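Putative zinc protease (Bordetella pertussis, PDB 3IH6) probably acts as a zinc-dependent peptidase of the M16 family, this piece being part of a domain classed as inactive. Local coordinates at residues Thr24-Ala29 with Gly88-Pro93. Sequence-based numbering, arbitrary orientation.
Sequences TPLVAA and GAQLQP
The Gln90 amide is the flat side group here, and across the contact it comes near Thr24 through NE2, 4.2 Å from Thr24 CG2; the methyl stands oblique to the amide, about 35° out of its plane as seen from NE2. An extended chain carries the amide past Thr24: with CG anti to the backbone N (chi1 -153°), it crosses the threonine, and Gln90 CG comes 3.4 Å from Thr24 CG2. The same methyl sits only 2.9 Å from Leu91 O, a doubtful approach for carbon and oxygen. Leu26 CD2 packs against the base of the same chain, 3.8 Å from Gln90 CG. The puckered Pro25 ring sets CD 3.5 Å from Leu91 O, while CB faces Leu91 CB. Strands 26-32 and 84-90 are neighbours inside the five-stranded antiparallel sheet of this M16 domain, and Val27 with Ala89 forms a hydrogen-bonded pair: Val27 N reaches Ala89 O at 3.1 Å, and Ala89 N returns to Val27 O at 2.9 Å. Beyond the strand ends, Leu91 N still bonds to Pro25 O at 2.7 Å. Val27 and Ala89 share one face, where Val27 CG2 touches Leu91 CD1 and helix 97-109 packs on Val27 and Leu91. From the opposite face, Leu26 and Ala28 meet Phe159 and Trp155 of a second subunit.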
loop_
_atom_site.group_PDB
_atom_site.type_symbol
_atom_site.label_atom_id
_atom_site.label_comp_id
_atom_site.label_asym_id
_atom_site.label_seq_id
_atom_site.Cartn_x
_atom_site.Cartn_y
_atom_site.Cartn_z
ATOM N N THR E 24 -23.656 -17.839 -3.179
ATOM C CA THR E 24 -23.614 -17.656 -1.738
ATOM C C THR E 24 -24.654 -16.657 -1.239
ATOM O O THR E 24 -24.509 -15.447 -1.442
ATOM C CB THR E 24 -22.212 -17.249 -1.262
ATOM O OG1 THR E 24 -21.310 -18.343 -1.462
ATOM C CG2 THR E 24 -22.222 -16.871 0.203
ATOM N N PRO E 25 -25.707 -17.162 -0.577
ATOM C CA PRO E 25 -26.639 -16.242 0.077
ATOM C C PRO E 25 -25.999 -15.517 1.268
ATOM O O PRO E 25 -25.073 -16.028 1.889
ATOM C CB PRO E 25 -27.780 -17.158 0.521
ATOM C CG PRO E 25 -27.664 -18.353 -0.375
ATOM C CD PRO E 25 -26.193 -18.550 -0.522
ATOM N N LEU E 26 -26.468 -14.303 1.514
ATOM C CA LEU E 26 -26.069 -13.511 2.649
ATOM C C LEU E 26 -27.314 -13.020 3.329
ATOM O O LEU E 26 -28.273 -12.652 2.659
ATOM C CB LEU E 26 -25.206 -12.315 2.211
ATOM C CG LEU E 26 -23.803 -12.724 1.753
ATOM C CD1 LEU E 26 -23.475 -12.168 0.374
ATOM C CD2 LEU E 26 -22.739 -12.392 2.796
ATOM N N VAL E 27 -27.310 -13.057 4.656
ATOM C CA VAL E 27 -28.332 -12.389 5.444
ATOM C C VAL E 27 -27.657 -11.347 6.289
ATOM O O VAL E 27 -26.437 -11.428 6.525
ATOM C CB VAL E 27 -29.175 -13.348 6.313
ATOM C CG1 VAL E 27 -30.032 -14.199 5.405
ATOM C CG2 VAL E 27 -28.311 -14.201 7.237
ATOM N N ALA E 28 -28.441 -10.350 6.701
ATOM C CA ALA E 28 -27.900 -9.185 7.366
ATOM C C ALA E 28 -28.871 -8.583 8.345
ATOM O O ALA E 28 -30.092 -8.630 8.147
ATOM C CB ALA E 28 -27.464 -8.119 6.332
ATOM N N ALA E 29 -28.311 -7.995 9.402
ATOM C CA ALA E 29 -29.066 -7.117 10.283
ATOM C C ALA E 29 -28.411 -5.717 10.433
ATOM O O ALA E 29 -27.243 -5.592 10.825
ATOM C CB ALA E 29 -29.282 -7.765 11.644
ATOM N N GLY E 88 -23.633 -9.441 9.559
ATOM C CA GLY E 88 -24.294 -10.415 8.702
ATOM C C GLY E 88 -23.617 -11.748 8.685
ATOM O O GLY E 88 -22.615 -11.957 9.366
ATOM N N ALA E 89 -24.181 -12.671 7.918
ATOM C CA ALA E 89 -23.603 -13.999 7.811
ATOM C C ALA E 89 -23.617 -14.418 6.378
ATOM O O ALA E 89 -24.528 -14.064 5.627
ATOM C CB ALA E 89 -24.337 -15.041 8.712
ATOM N N GLN E 90 -22.581 -15.169 6.013
ATOM C CA GLN E 90 -22.407 -15.698 4.688
ATOM C C GLN E 90 -22.911 -17.141 4.729
ATOM O O GLN E 90 -22.479 -17.918 5.577
ATOM C CB GLN E 90 -20.908 -15.668 4.382
ATOM C CG GLN E 90 -20.562 -15.561 2.922
ATOM C CD GLN E 90 -19.056 -15.603 2.667
ATOM O OE1 GLN E 90 -18.271 -16.023 3.517
ATOM N NE2 GLN E 90 -18.659 -15.172 1.491
ATOM N N LEU E 91 -23.815 -17.497 3.825
ATOM C CA LEU E 91 -24.357 -18.841 3.761
ATOM C C LEU E 91 -23.900 -19.674 2.553
ATOM O O LEU E 91 -23.450 -19.166 1.527
ATOM C CB LEU E 91 -25.890 -18.809 3.834
ATOM C CG LEU E 91 -26.551 -18.685 5.212
ATOM C CD1 LEU E 91 -26.019 -17.519 6.028
ATOM C CD2 LEU E 91 -28.053 -18.566 5.089
ATOM N N GLN E 92 -24.006 -20.980 2.732
ATOM C CA GLN E 92 -23.771 -21.977 1.720
ATOM C C GLN E 92 -25.136 -22.213 1.127
ATOM O O GLN E 92 -26.140 -21.947 1.799
ATOM C CB GLN E 92 -23.334 -23.249 2.439
ATOM C CG GLN E 92 -22.696 -24.334 1.619
ATOM C CD GLN E 92 -21.498 -24.902 2.342
ATOM O OE1 GLN E 92 -20.996 -24.279 3.287
ATOM N NE2 GLN E 92 -21.021 -26.076 1.908
ATOM N N PRO E 93 -25.190 -22.707 -0.130
ATOM C CA PRO E 93 -26.475 -23.121 -0.672
ATOM C C PRO E 93 -27.028 -24.246 0.176
ATOM O O PRO E 93 -26.281 -25.149 0.564
ATOM C CB PRO E 93 -26.117 -23.656 -2.066
ATOM C CG PRO E 93 -24.819 -23.026 -2.397
ATOM C CD PRO E 93 -24.098 -22.889 -1.107
#